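Local coordinates for endonuclease III (Geobacillus stearothermophilus, PDB 1ORN), which probably excises oxidised pyrimidines from DNA and cleaves the strand through a covalent enzyme-DNA intermediate, while carrying a [4Fe-4S] cluster, at residues V29-N32 / P33-L37; Q45-D48 / A49-N52; M116-P119 / G120-R123; K174-W177 / S178-H182; M184-F187 / G188-C192. All coordinates share one frame; numbering follows the deposited sequence.

Interaction 1: residues V29-N32 / P33-L37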
# COMPACT_ATOMS: atom_id res chain seq x y z
N VAL C 29 10.93 -0.97 5.10
CA VAL C 29 11.85 -1.77 5.90
C VAL C 29 11.21 -2.21 7.22
O VAL C 29 10.70 -1.38 7.98
CB VAL C 29 13.15 -0.97 6.20
CG1 VAL C 29 14.09 -1.78 7.07
CG2 VAL C 29 13.83 -0.59 4.88
N HIS C 30 11.24 -3.51 7.47
CA HIS C 30 10.67 -4.08 8.69
C HIS C 30 11.29 -5.45 8.98
O HIS C 30 11.71 -6.15 8.06
CB HIS C 30 9.16 -4.26 8.55
CG HIS C 30 8.77 -5.25 7.50
ND1 HIS C 30 8.87 -4.99 6.15
CD2 HIS C 30 8.29 -6.51 7.60
CE1 HIS C 30 8.46 -6.04 5.46
NE2 HIS C 30 8.10 -6.98 6.32
N ARG C 31 11.30 -5.84 10.25
CA ARG C 31 11.87 -7.12 10.66
C ARG C 31 10.83 -8.12 11.18
O ARG C 31 11.11 -9.31 11.31
CB ARG C 31 12.95 -6.89 11.72
CG ARG C 31 14.18 -6.20 11.17
CD ARG C 31 15.04 -5.62 12.29
NE ARG C 31 14.36 -4.52 12.97
CZ ARG C 31 14.88 -3.81 13.96
NH1 ARG C 31 16.11 -4.07 14.39
NH2 ARG C 31 14.19 -2.82 14.52
N ASN C 32 9.62 -7.63 11.46
CA ASN C 32 8.55 -8.48 11.96
C ASN C 32 7.19 -7.84 11.65
O ASN C 32 7.13 -6.68 11.22
CB ASN C 32 8.72 -8.73 13.46
CG ASN C 32 8.74 -7.45 14.26
OD1 ASN C 32 7.76 -6.70 14.26
ND2 ASN C 32 9.85 -7.19 14.94
N PRO C 33 6.09 -8.59 11.85
CA PRO C 33 4.72 -8.10 11.58
C PRO C 33 4.32 -6.83 12.31
O PRO C 33 3.58 -6.02 11.76
CB PRO C 33 3.85 -9.29 11.96
CG PRO C 33 4.76 -10.47 11.66
CD PRO C 33 6.04 -10.00 12.28
N PHE C 34 4.79 -6.66 13.54
CA PHE C 34 4.46 -5.48 14.32
C PHE C 34 5.13 -4.26 13.70
O PHE C 34 4.51 -3.21 13.56
CB PHE C 34 4.92 -5.64 15.78
CG PHE C 34 4.62 -4.45 16.64
CD1 PHE C 34 3.31 -4.00 16.79
CD2 PHE C 34 5.64 -3.76 17.30
CE1 PHE C 34 3.02 -2.88 17.58
CE2 PHE C 34 5.36 -2.65 18.08
CZ PHE C 34 4.04 -2.21 18.22
N GLU C 35 6.41 -4.40 13.34
CA GLU C 35 7.10 -3.28 12.70
C GLU C 35 6.44 -2.98 11.36
O GLU C 35 6.35 -1.82 10.96
CB GLU C 35 8.58 -3.60 12.48
CG GLU C 35 9.43 -3.47 13.73
CD GLU C 35 10.91 -3.69 13.45
OE1 GLU C 35 11.70 -3.63 14.40
OE2 GLU C 35 11.28 -3.91 12.27
N LEU C 36 5.98 -4.02 10.66
CA LEU C 36 5.34 -3.78 9.37
C LEU C 36 4.05 -2.98 9.59
O LEU C 36 3.80 -2.00 8.89
CB LEU C 36 4.98 -5.08 8.65
CG LEU C 36 4.24 -4.90 7.32
CD1 LEU C 36 5.09 -4.10 6.33
CD2 LEU C 36 3.88 -6.26 6.73
N LEU C 37 3.25 -3.41 10.56
CA LEU C 37 1.99 -2.72 10.84
C LEU C 37 2.21 -1.24 11.11
O LEU C 37 1.52 -0.39 10.55
CB LEU C 37 1.28 -3.37 12.03
CG LEU C 37 -0.04 -2.69 12.47
CD1 LEU C 37 -1.04 -2.71 11.32
CD2 LEU C 37 -0.59 -3.42 13.68

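Interaction 2: residues Q45-D48 / A49-N52. With nucleotides of chain B; nucleotides of chain A.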
# COMPACT_ATOMS: atom_id res chain seq x y z
N GLN C 45 -0.29 8.41 2.80
CA GLN C 45 -0.02 9.77 2.33
C GLN C 45 1.40 10.25 2.64
O GLN C 45 1.61 11.44 2.92
CB GLN C 45 -1.03 10.75 2.96
CG GLN C 45 -2.48 10.33 2.80
CD GLN C 45 -2.88 10.09 1.36
OE1 GLN C 45 -2.70 10.96 0.50
NE2 GLN C 45 -3.43 8.91 1.09
N CYS C 46 2.36 9.33 2.59
CA CYS C 46 3.76 9.65 2.85
C CYS C 46 4.63 8.77 1.95
O CYS C 46 4.20 7.69 1.53
CB CYS C 46 4.09 9.39 4.33
SG CYS C 46 5.75 9.91 4.86
N THR C 47 5.84 9.23 1.64
CA THR C 47 6.75 8.47 0.79
C THR C 47 7.48 7.39 1.57
O THR C 47 7.77 7.55 2.76
CB THR C 47 7.80 9.40 0.13
OG1 THR C 47 8.68 9.90 1.15
CG2 THR C 47 7.13 10.57 -0.58
N ASP C 48 7.79 6.28 0.91
CA ASP C 48 8.50 5.17 1.55
C ASP C 48 9.83 5.65 2.10
O ASP C 48 10.20 5.31 3.23
CB ASP C 48 8.75 4.05 0.55
CG ASP C 48 7.49 3.30 0.18
OD1 ASP C 48 7.54 2.48 -0.76
OD2 ASP C 48 6.44 3.53 0.83
N ALA C 49 10.53 6.45 1.31
CA ALA C 49 11.83 6.97 1.72
C ALA C 49 11.77 7.64 3.09
O ALA C 49 12.60 7.38 3.96
CB ALA C 49 12.35 7.97 0.68
N LEU C 50 10.78 8.50 3.30
CA LEU C 50 10.64 9.19 4.58
C LEU C 50 10.21 8.26 5.69
O LEU C 50 10.61 8.43 6.84
CB LEU C 50 9.64 10.35 4.47
CG LEU C 50 10.24 11.76 4.44
CD1 LEU C 50 10.98 12.02 5.76
CD2 LEU C 50 11.19 11.90 3.26
N VAL C 51 9.38 7.27 5.37
CA VAL C 51 8.94 6.34 6.40
C VAL C 51 10.14 5.52 6.87
O VAL C 51 10.33 5.33 8.07
CB VAL C 51 7.86 5.37 5.88
CG1 VAL C 51 7.60 4.29 6.92
CG2 VAL C 51 6.58 6.14 5.58
N ASN C 52 10.95 5.05 5.93
CA ASN C 52 12.12 4.25 6.28
C ASN C 52 13.17 5.04 7.06
O ASN C 52 13.82 4.50 7.96
CB ASN C 52 12.75 3.65 5.02
CG ASN C 52 11.87 2.60 4.37
OD1 ASN C 52 11.16 1.86 5.06
ND2 ASN C 52 11.92 2.52 3.05
P DG B 8 -1.34 6.19 -0.30
OP1 DG B 8 -2.28 6.24 -1.44
OP2 DG B 8 -0.41 7.35 -0.06
O5' DG B 8 -2.16 5.97 1.05
C5' DG B 8 -3.34 5.16 1.06
C4' DG B 8 -3.91 5.16 2.46
O4' DG B 8 -4.16 6.52 2.88
C3' DG B 8 -5.21 4.40 2.69
O3' DG B 8 -5.08 3.77 3.96
C2' DG B 8 -6.27 5.50 2.69
C1' DG B 8 -5.52 6.70 3.25
N9 DG B 8 -5.94 7.99 2.73
C8 DG B 8 -6.36 8.29 1.46
N7 DG B 8 -6.60 9.56 1.29
C5 DG B 8 -6.34 10.14 2.52
C6 DG B 8 -6.41 11.50 2.95
O6 DG B 8 -6.71 12.50 2.28
N1 DG B 8 -6.08 11.64 4.29
C2 DG B 8 -5.72 10.60 5.12
N2 DG B 8 -5.45 10.93 6.39
N3 DG B 8 -5.63 9.33 4.73
C4 DG B 8 -5.95 9.18 3.43
P DA B 6 1.11 10.14 -6.06
OP1 DA B 6 1.53 9.18 -7.10
OP2 DA B 6 -0.32 10.26 -5.69
O5' DA B 6 1.96 9.85 -4.74
C5' DA B 6 3.39 9.75 -4.82
C4' DA B 6 3.99 9.58 -3.44
O4' DA B 6 3.84 10.80 -2.67
C3' DA B 6 3.40 8.46 -2.59
O3' DA B 6 4.47 7.82 -1.88
C2' DA B 6 2.52 9.20 -1.60
C1' DA B 6 3.31 10.49 -1.40
N9 DA B 6 2.53 11.64 -0.95
C8 DA B 6 1.27 12.02 -1.36
N7 DA B 6 0.85 13.13 -0.80
C5 DA B 6 1.89 13.50 0.03
C6 DA B 6 2.07 14.60 0.88
N6 DA B 6 1.16 15.57 1.05
N1 DA B 6 3.23 14.68 1.57
C2 DA B 6 4.14 13.71 1.40
N3 DA B 6 4.09 12.64 0.62
C4 DA B 6 2.93 12.59 -0.05
P DG A 6 -2.19 16.38 11.92
OP1 DG A 6 -1.95 15.09 12.64
OP2 DG A 6 -2.48 17.61 12.69
O5' DG A 6 -0.94 16.65 10.97
C5' DG A 6 -0.66 17.95 10.44
C4' DG A 6 0.59 17.89 9.60
O4' DG A 6 0.40 16.97 8.49
C3' DG A 6 1.07 19.20 8.97
O3' DG A 6 2.50 19.13 8.91
C2' DG A 6 0.56 19.09 7.54
C1' DG A 6 0.79 17.61 7.29
N9 DG A 6 0.04 17.01 6.19
C8 DG A 6 -1.20 17.39 5.73
N7 DG A 6 -1.62 16.64 4.74
C5 DG A 6 -0.60 15.72 4.54
C6 DG A 6 -0.50 14.65 3.61
O6 DG A 6 -1.32 14.30 2.76
N1 DG A 6 0.70 13.97 3.75
C2 DG A 6 1.68 14.27 4.67
N2 DG A 6 2.79 13.49 4.64
N3 DG A 6 1.59 15.25 5.54
C4 DG A 6 0.43 15.94 5.43

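Interaction 3: residues M116-P119 / G120-R123. With NA (sodium ion), chain E; nucleotides of chain B.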
# COMPACT_ATOMS: atom_id res chain seq x y z
N MET C 116 -8.64 -4.23 10.54
CA MET C 116 -9.38 -3.01 10.27
C MET C 116 -10.08 -2.43 11.49
O MET C 116 -10.52 -1.28 11.47
CB MET C 116 -10.38 -3.26 9.14
CG MET C 116 -9.71 -3.36 7.78
SD MET C 116 -10.82 -3.77 6.44
CE MET C 116 -12.00 -2.40 6.55
N LYS C 117 -10.16 -3.20 12.56
CA LYS C 117 -10.79 -2.69 13.78
C LYS C 117 -9.82 -1.77 14.53
O LYS C 117 -10.23 -1.01 15.41
CB LYS C 117 -11.23 -3.85 14.67
CG LYS C 117 -12.38 -4.65 14.08
CD LYS C 117 -12.80 -5.77 15.01
CE LYS C 117 -13.95 -6.58 14.43
NZ LYS C 117 -15.12 -5.71 14.12
N LEU C 118 -8.54 -1.84 14.17
CA LEU C 118 -7.53 -1.00 14.79
C LEU C 118 -7.62 0.42 14.25
O LEU C 118 -7.86 0.62 13.05
CB LEU C 118 -6.13 -1.58 14.53
CG LEU C 118 -5.93 -3.01 15.04
CD1 LEU C 118 -4.63 -3.58 14.46
CD2 LEU C 118 -5.88 -3.00 16.56
N PRO C 119 -7.44 1.43 15.11
CA PRO C 119 -7.51 2.83 14.69
C PRO C 119 -6.33 3.17 13.77
O PRO C 119 -5.19 2.84 14.08
CB PRO C 119 -7.43 3.60 16.01
CG PRO C 119 -7.88 2.59 17.05
CD PRO C 119 -7.23 1.33 16.57
N GLY C 120 -6.62 3.82 12.64
CA GLY C 120 -5.57 4.17 11.70
C GLY C 120 -5.38 3.13 10.60
O GLY C 120 -4.64 3.35 9.64
N VAL C 121 -6.05 1.99 10.75
CA VAL C 121 -5.97 0.91 9.78
C VAL C 121 -7.25 0.75 8.96
O VAL C 121 -8.30 0.39 9.50
CB VAL C 121 -5.69 -0.45 10.47
CG1 VAL C 121 -5.55 -1.56 9.43
CG2 VAL C 121 -4.44 -0.36 11.35
N GLY C 122 -7.15 1.01 7.67
CA GLY C 122 -8.29 0.84 6.78
C GLY C 122 -8.06 -0.40 5.92
O GLY C 122 -7.15 -1.19 6.18
N ARG C 123 -8.84 -0.55 4.86
CA ARG C 123 -8.68 -1.73 4.02
C ARG C 123 -7.31 -1.82 3.34
O ARG C 123 -6.73 -2.90 3.26
CB ARG C 123 -9.81 -1.79 2.99
CG ARG C 123 -9.81 -3.09 2.19
CD ARG C 123 -11.20 -3.46 1.68
NE ARG C 123 -11.13 -4.66 0.85
CZ ARG C 123 -12.12 -5.55 0.73
NH1 ARG C 123 -13.26 -5.38 1.39
NH2 ARG C 123 -11.96 -6.60 -0.05
NA NA E . -9.64 0.94 11.49
P DT B 9 -6.28 2.91 4.58
OP1 DT B 9 -5.66 1.76 5.28
OP2 DT B 9 -7.33 2.68 3.56
O5' DT B 9 -6.85 3.91 5.67
C5' DT B 9 -6.00 4.35 6.71
C4' DT B 9 -6.73 5.30 7.63
O4' DT B 9 -6.89 6.59 6.98
C3' DT B 9 -8.13 4.83 8.03
O3' DT B 9 -8.19 4.71 9.46
C2' DT B 9 -9.07 5.91 7.50
C1' DT B 9 -8.16 7.13 7.32
N1 DT B 9 -8.57 8.06 6.24
C2 DT B 9 -8.60 9.42 6.51
O2 DT B 9 -8.33 9.89 7.60
N3 DT B 9 -8.98 10.21 5.45
C4 DT B 9 -9.32 9.79 4.18
O4 DT B 9 -9.63 10.61 3.32
C5 DT B 9 -9.28 8.35 3.97
C7 DT B 9 -9.65 7.80 2.63
C6 DT B 9 -8.90 7.58 5.00
P DC B 10 -9.56 4.27 10.17
OP1 DC B 10 -9.20 3.46 11.37
OP2 DC B 10 -10.53 3.73 9.19
O5' DC B 10 -10.10 5.66 10.70
C5' DC B 10 -9.20 6.57 11.33
C4' DC B 10 -9.89 7.89 11.59
O4' DC B 10 -10.00 8.66 10.37
C3' DC B 10 -11.30 7.71 12.13
O3' DC B 10 -11.52 8.49 13.30
C2' DC B 10 -12.20 8.18 11.00
C1' DC B 10 -11.32 9.16 10.24
N1 DC B 10 -11.66 9.23 8.81
C2 DC B 10 -11.75 10.49 8.19
O2 DC B 10 -11.50 11.50 8.85
N3 DC B 10 -12.10 10.55 6.88
C4 DC B 10 -12.35 9.44 6.20
N4 DC B 10 -12.69 9.55 4.92
C5 DC B 10 -12.26 8.15 6.80
C6 DC B 10 -11.91 8.09 8.09
O HOH W 1 -11.00 1.28 13.35
O HOH W 2 -11.67 1.54 10.03

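Interaction 4: residues K174-W177 / S178-H182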
# COMPACT_ATOMS: atom_id res chain seq x y z
N LYS C 174 -5.97 -15.85 -7.57
CA LYS C 174 -5.66 -15.57 -6.17
C LYS C 174 -4.18 -15.78 -5.84
O LYS C 174 -3.60 -15.04 -5.05
CB LYS C 174 -6.55 -16.45 -5.29
CG LYS C 174 -6.25 -16.40 -3.80
CD LYS C 174 -7.43 -16.91 -2.98
CE LYS C 174 -7.95 -18.26 -3.48
NZ LYS C 174 -6.93 -19.34 -3.39
N GLU C 175 -3.58 -16.79 -6.46
CA GLU C 175 -2.17 -17.10 -6.23
C GLU C 175 -1.23 -15.99 -6.69
O GLU C 175 -0.08 -15.92 -6.24
CB GLU C 175 -1.79 -18.40 -6.94
CG GLU C 175 -2.63 -19.61 -6.54
CD GLU C 175 -4.08 -19.49 -6.94
OE1 GLU C 175 -4.36 -19.22 -8.13
OE2 GLU C 175 -4.96 -19.67 -6.07
N GLU C 176 -1.71 -15.12 -7.57
CA GLU C 176 -0.88 -14.04 -8.10
C GLU C 176 -1.27 -12.65 -7.60
O GLU C 176 -0.70 -11.65 -8.04
CB GLU C 176 -0.94 -14.02 -9.62
CG GLU C 176 -0.69 -15.35 -10.30
CD GLU C 176 -0.80 -15.25 -11.81
OE1 GLU C 176 -0.78 -16.30 -12.49
OE2 GLU C 176 -0.89 -14.11 -12.32
N TRP C 177 -2.24 -12.57 -6.69
CA TRP C 177 -2.68 -11.27 -6.18
C TRP C 177 -1.58 -10.42 -5.57
O TRP C 177 -1.42 -9.26 -5.94
CB TRP C 177 -3.78 -11.46 -5.13
CG TRP C 177 -5.09 -11.85 -5.70
CD1 TRP C 177 -5.39 -12.04 -7.02
CD2 TRP C 177 -6.29 -12.11 -4.97
NE1 TRP C 177 -6.70 -12.41 -7.16
CE2 TRP C 177 -7.28 -12.45 -5.91
CE3 TRP C 177 -6.62 -12.08 -3.61
CZ2 TRP C 177 -8.59 -12.78 -5.54
CZ3 TRP C 177 -7.93 -12.40 -3.24
CH2 TRP C 177 -8.89 -12.74 -4.20
N SER C 178 -0.85 -10.98 -4.62
CA SER C 178 0.21 -10.24 -3.95
C SER C 178 1.30 -9.67 -4.86
O SER C 178 1.63 -8.49 -4.76
CB SER C 178 0.83 -11.09 -2.85
OG SER C 178 -0.15 -11.42 -1.87
N ILE C 179 1.85 -10.49 -5.74
CA ILE C 179 2.91 -10.00 -6.62
C ILE C 179 2.40 -9.02 -7.68
O ILE C 179 3.11 -8.08 -8.05
CB ILE C 179 3.67 -11.16 -7.31
CG1 ILE C 179 4.91 -10.61 -8.02
CG2 ILE C 179 2.76 -11.84 -8.33
CD1 ILE C 179 5.87 -9.91 -7.09
N THR C 180 1.18 -9.22 -8.15
CA THR C 180 0.63 -8.32 -9.16
C THR C 180 0.45 -6.94 -8.54
O THR C 180 0.68 -5.91 -9.18
CB THR C 180 -0.72 -8.82 -9.69
OG1 THR C 180 -0.55 -10.12 -10.27
CG2 THR C 180 -1.25 -7.87 -10.76
N HIS C 181 0.03 -6.92 -7.27
CA HIS C 181 -0.16 -5.68 -6.52
C HIS C 181 1.16 -4.90 -6.50
O HIS C 181 1.21 -3.71 -6.82
CB HIS C 181 -0.62 -6.02 -5.10
CG HIS C 181 -0.35 -4.95 -4.09
ND1 HIS C 181 -1.05 -3.76 -4.05
CD2 HIS C 181 0.56 -4.88 -3.09
CE1 HIS C 181 -0.58 -3.01 -3.07
NE2 HIS C 181 0.39 -3.66 -2.47
N HIS C 182 2.24 -5.58 -6.13
CA HIS C 182 3.55 -4.94 -6.07
C HIS C 182 4.01 -4.47 -7.45
O HIS C 182 4.59 -3.39 -7.57
CB HIS C 182 4.56 -5.90 -5.45
CG HIS C 182 4.36 -6.10 -3.98
ND1 HIS C 182 4.21 -7.35 -3.41
CD2 HIS C 182 4.26 -5.21 -2.96
CE1 HIS C 182 4.03 -7.22 -2.10
NE2 HIS C 182 4.05 -5.93 -1.81
O HOH W 3 -1.10 -13.86 -3.92
O HOH W 4 1.41 -13.39 -5.65

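Interaction 5: residues M184-F187 / G188-C192. With SF4 (iron/sulfur cluster), chain F.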
# COMPACT_ATOMS: atom_id res chain seq x y z
N MET C 184 2.12 -3.54 -9.90
CA MET C 184 1.33 -2.37 -10.26
C MET C 184 1.83 -1.12 -9.54
O MET C 184 1.87 -0.04 -10.12
CB MET C 184 -0.16 -2.59 -9.94
CG MET C 184 -0.86 -3.54 -10.91
SD MET C 184 -2.66 -3.59 -10.66
CE MET C 184 -3.10 -1.98 -11.29
N ILE C 185 2.22 -1.28 -8.28
CA ILE C 185 2.73 -0.16 -7.50
C ILE C 185 4.03 0.36 -8.11
O ILE C 185 4.23 1.56 -8.22
CB ILE C 185 2.97 -0.55 -6.03
CG1 ILE C 185 1.62 -0.71 -5.32
CG2 ILE C 185 3.80 0.52 -5.33
CD1 ILE C 185 1.74 -1.04 -3.86
N PHE C 186 4.90 -0.55 -8.50
CA PHE C 186 6.16 -0.15 -9.11
C PHE C 186 5.90 0.53 -10.45
O PHE C 186 6.52 1.54 -10.77
CB PHE C 186 7.07 -1.37 -9.31
CG PHE C 186 8.04 -1.59 -8.18
CD1 PHE C 186 7.59 -1.71 -6.86
CD2 PHE C 186 9.41 -1.70 -8.43
CE1 PHE C 186 8.49 -1.92 -5.82
CE2 PHE C 186 10.32 -1.91 -7.39
CZ PHE C 186 9.86 -2.02 -6.09
N PHE C 187 4.97 -0.02 -11.22
CA PHE C 187 4.64 0.54 -12.52
C PHE C 187 4.21 2.00 -12.35
O PHE C 187 4.65 2.88 -13.07
CB PHE C 187 3.52 -0.27 -13.18
CG PHE C 187 3.19 0.15 -14.58
CD1 PHE C 187 4.02 -0.20 -15.64
CD2 PHE C 187 2.05 0.90 -14.84
CE1 PHE C 187 3.71 0.20 -16.95
CE2 PHE C 187 1.73 1.30 -16.14
CZ PHE C 187 2.57 0.95 -17.19
N GLY C 188 3.34 2.25 -11.37
CA GLY C 188 2.89 3.61 -11.14
C GLY C 188 3.93 4.50 -10.48
O GLY C 188 4.04 5.69 -10.80
N ARG C 189 4.70 3.93 -9.56
CA ARG C 189 5.71 4.72 -8.85
C ARG C 189 6.87 5.15 -9.73
O ARG C 189 7.32 6.30 -9.68
CB ARG C 189 6.25 3.92 -7.66
CG ARG C 189 7.30 4.66 -6.83
CD ARG C 189 7.66 3.85 -5.58
NE ARG C 189 6.53 3.76 -4.66
CZ ARG C 189 6.29 2.74 -3.86
NH1 ARG C 189 7.10 1.69 -3.85
NH2 ARG C 189 5.23 2.76 -3.06
N TYR C 190 7.34 4.23 -10.57
CA TYR C 190 8.50 4.49 -11.42
C TYR C 190 8.27 4.71 -12.91
O TYR C 190 9.18 5.16 -13.61
CB TYR C 190 9.49 3.35 -11.24
CG TYR C 190 9.94 3.19 -9.81
CD1 TYR C 190 10.76 4.15 -9.21
CD2 TYR C 190 9.55 2.09 -9.05
CE1 TYR C 190 11.17 4.02 -7.88
CE2 TYR C 190 9.95 1.95 -7.73
CZ TYR C 190 10.76 2.91 -7.15
OH TYR C 190 11.15 2.79 -5.83
N HIS C 191 7.07 4.41 -13.40
CA HIS C 191 6.80 4.56 -14.83
C HIS C 191 5.58 5.43 -15.12
O HIS C 191 5.70 6.51 -15.68
CB HIS C 191 6.62 3.18 -15.45
CG HIS C 191 6.58 3.19 -16.94
ND1 HIS C 191 7.67 3.53 -17.71
CD2 HIS C 191 5.58 2.88 -17.81
CE1 HIS C 191 7.35 3.43 -18.99
NE2 HIS C 191 6.09 3.04 -19.08
N CYS C 192 4.40 4.93 -14.74
CA CYS C 192 3.16 5.66 -14.95
C CYS C 192 2.96 6.64 -13.81
O CYS C 192 1.94 6.61 -13.11
CB CYS C 192 1.99 4.66 -15.02
SG CYS C 192 0.44 5.38 -15.61
FE1 SF4 F . 1.78 3.91 -20.17
FE2 SF4 F . 0.66 5.18 -17.99
FE3 SF4 F . 1.27 6.51 -20.23
FE4 SF4 F . -0.76 4.72 -20.20
S1 SF4 F . -0.71 6.71 -19.07
S2 SF4 F . 0.71 5.07 -21.80
S3 SF4 F . 0.05 3.25 -18.73
S4 SF4 F . 2.76 5.58 -18.88

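Interaction 1: residues V29-N32 / P33-L37
Asn32 and Glu35 meet at the N-terminal cap of helix 33-43, Asn32 at the N-cap and Glu35 in the first turn. The capping bond is nearly straight: Glu35 N donates to Asn32 OD1 at 2.8 Å and 165°, tilted from the amide carbonyl plane. A 58° chi1, with CG between the backbone N and the carbonyl carbon, folds the Asn32 amide back over the helix end. The helical bond Leu36 N to Asn32 O (3.0 Å) follows. The charged part involves the same glutamate. Its OE2 accepts from Arg31 N at 2.8 Å, on the anti side and out of the carboxylate plane, and on its syn side from Arg31 NE at 3.2 Å, this bond straight (172°) and in the guanidinium plane. Arg31 NH2 reaches Glu35 OE1 at 2.6 Å in a salt bridge whose hydrogen-bond geometry is weak. The carboxylate thus ties loop backbone and arginine to the helix start, against Phe59 of helix 48-61. Apolar packing involves His30, whose ND1 is bonded to Leu28 O, and Leu36, which also meets helix 123-134. These side chains point the same way, and Leu36 CD1 sits over the imidazole centre in a CH-pi contact, 3.9 Å from the His30 ring centroid.

Interaction 2: residues Q45-D48 / A49-N52
Thr47 turns OG1 into the space between its backbone N and carbonyl carbon (chi1 68°), and this points the hydroxyl at Leu50 N, with Thr47 the N-cap of helix 48-61. The capping bond, Leu50 N to Thr47 OG1, is weak at 3.3 Å, and the leucine CB and CD2 pack on the same oxygen. Main-chain bonds from Val51 N to Thr47 O and from Asn52 N to Asp48 O continue the helix. Cys46 SG lies 3.9 Å from Leu50 CB and equally far from Val51 CG2, a small apolar patch that Cys46 shares with Ile83. Asn52, one turn on, spends its amide on the preceding loop, with OD1 accepting from Val29 N and ND2 donating to Glu27 O.

Ahead of the cap the chain enters the DNA. Gln45 contacts both strands, and its carbonyl takes over the pairing edge of a guanine: N1 of DG6 of chain A donates to Gln45 O at 2.8 Å and N2 of the same base at 2.9 Å. This is consistent with the estranged base facing the displaced lesion. A bend at chi2 lays CG and CD of Gln45 over the face of the DG8 purine of chain B. Gln45 N holds the phosphate of that nucleotide through OP2, and Gln45 NE2 donates to its sugar O4' at 3.1 Å and 163°.

Interaction 3: residues M116-P119 / G120-R123
Met116, Leu118 and Val121 turn their main-chain carbonyls onto one sodium ion, with Met116 O and Leu118 O each at 2.4 Å from the metal and Val121 O at 2.5 Å. Two waters and OP1 of DC10 of chain B, the last at 2.6 Å from the sodium, complete six ligands. The ion therefore joins protein carbonyls directly to the DNA backbone. One water also donates to DC10 OP2, so this phosphate is gripped both through the metal and through solvent.

The carbonyls are presented by the hairpin of a helix-hairpin-helix motif, which includes a type II turn from Leu118 to Val121, between helices 112-115 and 123-134. The closing bond of the turn, Val121 N to Leu118 O at 3.2 Å, comes from above the carbonyl plane, 43° out of it. Gly120 takes a positive phi of 94° in the turn, and its N donates to DC10 OP1 at 2.9 Å. One residue past the turn, Gly122 N donates to OP1 of the preceding phosphate, DT9 of chain B.

Behind this polar rim Leu118 CB packs on Val121 CG2 at 3.8 Å. Leu37 of helix 33-43 meets both side chains, and Met99 of helix 86-103 meets Leu118. Met116 CG passes Gly122 O, and SD rests 3.8 Å from Arg123 CA. The Arg123 guanidinium pairs with Glu165.

Interaction 4: residues K174-W177 / S178-H182
Thr180 and Glu176 form the tight side of this helix start, the first turn of helix 177-191, in which a threonine hydroxyl turns back to the carbonyl four residues earlier. Thr180 OG1 donates to Glu176 O at 2.7 Å, and Thr180 N donates to the same oxygen at 3.1 Å. The two donors arrive from opposite faces of the carbonyl plane, the hydroxyl 37° out of it and the N-H tilted less. A chi1 of -59° keeps OG1 beside its own backbone N, within reach of the same acceptor. The methyl CG2 of Ile179 lies against Glu176 O too, 3.5 Å away, and the next helical bond runs from His181 N to Trp177 O. Trp177 packs backward rather than along the helix. The alpha carbon of Lys174 sits over one indole face toward its rim, NE1 is bonded to Ile172 O, and the ring touches Ile139. Next to it, Ser178 OG is bonded to Ser131 OG.

The other side is watery. Here Ser178 N and Ile179 N, at the start of the helix, are met by solvent instead of by protein carbonyls. One water accepts from Ser178 N at 3.0 Å and donates to Lys174 O, so it bridges helix and loop. Exposed Lys174 and Glu175 share a salt bridge whose hydrogen bond is weak. A second water accepts from Ile179 N at 2.9 Å and donates to Glu175 O at 3.0 Å.

Interaction 5: residues M184-F187 / G188-C192
Phe186 and Tyr190 lie side by side on helix 177-191 and meet edge to face. The tyrosine edge points at the phenylalanine face, with planes at 63° and centroids 5.2 Å apart, and Tyr190 CE2 stands above the rim of the Phe186 ring. One residue earlier in each case, Ile185 and Arg189 also run the same way. Ile185 CG2 lies over one face of the guanidinium, 3.5 Å from Arg189 NH2, so the methyl backs the flat cation, whose NH1 pairs with Glu27 in a salt bridge. Glu27 also takes a hydrogen bond from Tyr190 OH, and Asp48 adds a long, weak ion pair to Arg189.

Toward the cluster the rings cross obliquely. The Phe187 and His191 planes are 49° apart, with Phe187 CE1 3.4 Å from His191 CD2, and Cys192 CB packs on Phe187 CE2 at 3.6 Å. Phe187 has CG anti to the backbone N (chi1 -175°), which sends its ring to the iron-sulfur cluster; sulfide S3 stands near the ring plane at its edge. The helix widens into a pi-type turn here, and Phe187 O accepts from both His191 N and Cys192 N, the latter at 2.7 Å. Cys192 SG binds iron FE2 at 2.4 Å, one ligand of the [4Fe-4S] pocket that also holds Cys199, Cys202 and Cys208. The cluster is therefore bonded directly, through iron and cysteine sulfur, to the residue that follows the pi-type turn, with the Phe187 edge set against one of its sulfides.

In the fold
From the N terminus the five contacts follow in series; each is a local turn, and none nests in or crosses another. Interaction 1 closes the loop into helix 33-43, and interaction 2 the next loop, into helix 48-61; the loop of the first and the helix of the second touch directly. Interaction 3, between helices 112-115 and 123-134, packs on helix 33-43 of interaction 1 and meets the DNA about 19 Å, centre to centre, from interaction 2. Interactions 4 and 5 open and end helix 177-191, and 5 leads into the cluster loop. Charged side chains link interaction 5 back to the start of helix 48-61, bringing the cluster-bearing part to the loop that meets the DNA.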